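Long-range contact in cellulose binding domain-containing protein (Clostridium clariflavum, PDB 4B96), which probably binds cellulose through a calcium-containing family 3b carbohydrate-binding module, one domain of a longer membrane protein of a biomass-sensing system: residues K41-F46 against H83-V88. Numbering follows the deposited sequence.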
loop_
_atom_site.group_PDB
_atom_site.type_symbol
_atom_site.label_atom_id
_atom_site.label_comp_id
_atom_site.label_asym_id
_atom_site.label_seq_id
_atom_site.Cartn_x
_atom_site.Cartn_y
_atom_site.Cartn_z
ATOM N N LYS A 41 -1.790 -10.984 9.939
ATOM C CA LYS A 41 -1.838 -11.909 8.797
ATOM C C LYS A 41 -0.984 -11.341 7.665
ATOM O O LYS A 41 -0.987 -10.100 7.407
ATOM C CB LYS A 41 -3.298 -11.950 8.280
ATOM C CG LYS A 41 -4.227 -12.645 9.203
ATOM C CD LYS A 41 -5.683 -12.462 8.803
ATOM C CE LYS A 41 -6.580 -13.024 9.955
ATOM N NZ LYS A 41 -8.028 -13.194 9.566
ATOM N N VAL A 42 -0.323 -12.216 6.921
ATOM C CA VAL A 42 0.454 -11.773 5.778
ATOM C C VAL A 42 -0.017 -12.586 4.577
ATOM O O VAL A 42 -0.210 -13.819 4.710
ATOM C CB VAL A 42 1.963 -12.012 6.030
ATOM C CG1 VAL A 42 2.847 -11.532 4.851
ATOM C CG2 VAL A 42 2.407 -11.292 7.315
ATOM N N ARG A 43 -0.210 -11.921 3.412
ATOM C CA ARG A 43 -0.705 -12.643 2.237
ATOM C C ARG A 43 0.240 -12.591 1.069
ATOM O O ARG A 43 0.748 -11.520 0.757
ATOM C CB ARG A 43 -2.061 -12.090 1.780
ATOM C CG ARG A 43 -3.172 -12.428 2.808
ATOM C CD ARG A 43 -4.504 -11.810 2.392
ATOM N NE ARG A 43 -5.424 -12.060 3.502
ATOM C CZ ARG A 43 -6.672 -11.613 3.579
ATOM N NH1 ARG A 43 -7.174 -10.870 2.620
ATOM N NH2 ARG A 43 -7.414 -11.907 4.639
ATOM N N TYR A 44 0.432 -13.744 0.420
ATOM C CA TYR A 44 1.190 -13.866 -0.822
ATOM C C TYR A 44 0.172 -14.277 -1.893
ATOM O O TYR A 44 -0.459 -15.342 -1.802
ATOM C CB TYR A 44 2.268 -14.933 -0.665
ATOM C CG TYR A 44 3.181 -15.016 -1.899
ATOM C CD1 TYR A 44 2.759 -15.694 -3.061
ATOM C CD2 TYR A 44 4.441 -14.378 -1.910
ATOM C CE1 TYR A 44 3.593 -15.730 -4.204
ATOM C CE2 TYR A 44 5.294 -14.398 -3.040
ATOM C CZ TYR A 44 4.868 -15.091 -4.177
ATOM O OH TYR A 44 5.640 -15.113 -5.315
ATOM N N TYR A 45 -0.028 -13.434 -2.885
ATOM C CA TYR A 45 -1.041 -13.689 -3.915
ATOM C C TYR A 45 -0.455 -14.418 -5.082
ATOM O O TYR A 45 0.597 -14.009 -5.616
ATOM C CB TYR A 45 -1.579 -12.378 -4.436
ATOM C CG TYR A 45 -2.261 -11.630 -3.331
ATOM C CD1 TYR A 45 -3.618 -11.833 -3.088
ATOM C CD2 TYR A 45 -1.553 -10.719 -2.553
ATOM C CE1 TYR A 45 -4.247 -11.196 -2.079
ATOM C CE2 TYR A 45 -2.203 -10.006 -1.527
ATOM C CZ TYR A 45 -3.524 -10.268 -1.292
ATOM O OH TYR A 45 -4.193 -9.629 -0.286
ATOM N N PHE A 46 -1.144 -15.476 -5.515
ATOM C CA PHE A 46 -0.682 -16.241 -6.663
ATOM C C PHE A 46 -1.851 -16.824 -7.446
ATOM O O PHE A 46 -3.014 -16.871 -6.969
ATOM C CB PHE A 46 0.318 -17.308 -6.218
ATOM C CG PHE A 46 -0.291 -18.399 -5.377
ATOM C CD1 PHE A 46 -0.534 -18.212 -3.991
ATOM C CD2 PHE A 46 -0.598 -19.655 -5.948
ATOM C CE1 PHE A 46 -1.080 -19.229 -3.187
ATOM C CE2 PHE A 46 -1.151 -20.689 -5.132
ATOM C CZ PHE A 46 -1.417 -20.475 -3.779
ATOM N N HIS A 83 -7.383 -17.852 -8.768
ATOM C CA HIS A 83 -6.866 -16.651 -8.036
ATOM C C HIS A 83 -6.896 -16.832 -6.537
ATOM O O HIS A 83 -7.959 -16.956 -5.937
ATOM C CB HIS A 83 -7.661 -15.401 -8.449
ATOM C CG HIS A 83 -7.377 -14.960 -9.850
ATOM N ND1 HIS A 83 -8.080 -15.430 -10.934
ATOM C CD2 HIS A 83 -6.419 -14.136 -10.351
ATOM C CE1 HIS A 83 -7.609 -14.879 -12.041
ATOM N NE2 HIS A 83 -6.594 -14.097 -11.714
ATOM N N LYS A 84 -5.719 -16.879 -5.937
ATOM C CA LYS A 84 -5.588 -17.361 -4.562
ATOM C C LYS A 84 -4.637 -16.470 -3.796
ATOM O O LYS A 84 -3.910 -15.659 -4.384
ATOM C CB LYS A 84 -4.947 -18.785 -4.585
ATOM C CG LYS A 84 -5.974 -19.852 -5.140
ATOM C CD LYS A 84 -5.310 -21.169 -5.315
ATOM C CE LYS A 84 -6.327 -22.149 -5.911
ATOM N NZ LYS A 84 -5.615 -23.387 -6.168
ATOM N N TYR A 85 -4.607 -16.683 -2.488
ATOM C CA TYR A 85 -3.499 -16.211 -1.665
ATOM C C TYR A 85 -3.165 -17.244 -0.624
ATOM O O TYR A 85 -4.012 -17.966 -0.139
ATOM C CB TYR A 85 -3.784 -14.851 -0.987
ATOM C CG TYR A 85 -5.082 -14.771 -0.177
ATOM C CD1 TYR A 85 -5.103 -15.124 1.186
ATOM C CD2 TYR A 85 -6.260 -14.336 -0.768
ATOM C CE1 TYR A 85 -6.267 -15.042 1.966
ATOM C CE2 TYR A 85 -7.458 -14.250 -0.002
ATOM C CZ TYR A 85 -7.428 -14.598 1.371
ATOM O OH TYR A 85 -8.562 -14.508 2.125
ATOM N N LEU A 86 -1.891 -17.302 -0.282
ATOM C CA LEU A 86 -1.459 -17.973 0.927
ATOM C C LEU A 86 -1.567 -16.923 2.035
ATOM O O LEU A 86 -1.094 -15.789 1.878
ATOM C CB LEU A 86 0.009 -18.371 0.817
ATOM C CG LEU A 86 0.728 -18.777 2.122
ATOM C CD1 LEU A 86 0.247 -20.128 2.575
ATOM C CD2 LEU A 86 2.255 -18.809 1.903
ATOM N N GLU A 87 -2.202 -17.305 3.140
ATOM C CA GLU A 87 -2.189 -16.476 4.311
ATOM C C GLU A 87 -1.354 -17.086 5.444
ATOM O O GLU A 87 -1.643 -18.221 5.943
ATOM C CB GLU A 87 -3.614 -16.310 4.807
ATOM C CG GLU A 87 -3.658 -15.318 5.980
ATOM C CD GLU A 87 -5.079 -14.883 6.235
ATOM O OE1 GLU A 87 -5.552 -13.879 5.597
ATOM O OE2 GLU A 87 -5.736 -15.566 7.070
ATOM N N VAL A 88 -0.346 -16.344 5.861
ATOM C CA VAL A 88 0.532 -16.752 6.966
ATOM C C VAL A 88 0.057 -16.066 8.265
ATOM O O VAL A 88 -0.147 -14.855 8.277
ATOM C CB VAL A 88 1.990 -16.355 6.685
ATOM C CG1 VAL A 88 2.909 -16.750 7.879
ATOM C CG2 VAL A 88 2.497 -17.087 5.373
HETATM O O HOH W 1 -8.383 -14.815 7.210
#
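One carboxylate oxygen, E87 OE1, is gripped side-on by two nitrogens of R43: NE at 2.8 Å and NH2 at 2.9 Å from E87 OE1. The oxygen sits at the edge of the guanidinium, whose plane lies only 20° from that of the carboxylate. Y85 takes one face of the same group, its ring stacked off-centre at 15°, with R43 CD 3.8 Å from the Y85 ring centroid. Salt bridge and stack thus fix the guanidinium by edge and by face, while Y139 adds a further cation-pi contact. On the other oxygen, a water accepts from K41 NZ and donates to E87 OE2; K41 itself is salt-bridged to D142. Along the backbones, two hydrogen bonds join each antiparallel hydrogen-bonded pair, V42-V88, Y44-L86 and F46-K84, V88 N lying 2.8 Å from V42 O. F46, its CG wedged between backbone N and carbonyl carbon (chi1 68°), swings its ring across to K84, whose CB lies over one face. The chemistry is therefore two-sided: a largely apolar face (V42, Y44, L86) packs against strand 20-29 of the second sheet, as expected in a CBM3 beta-sandwich, and on the other the R43 salt bridge probably steadies E87's negative charge, while Y85 and Y139 hold the guanidinium in place.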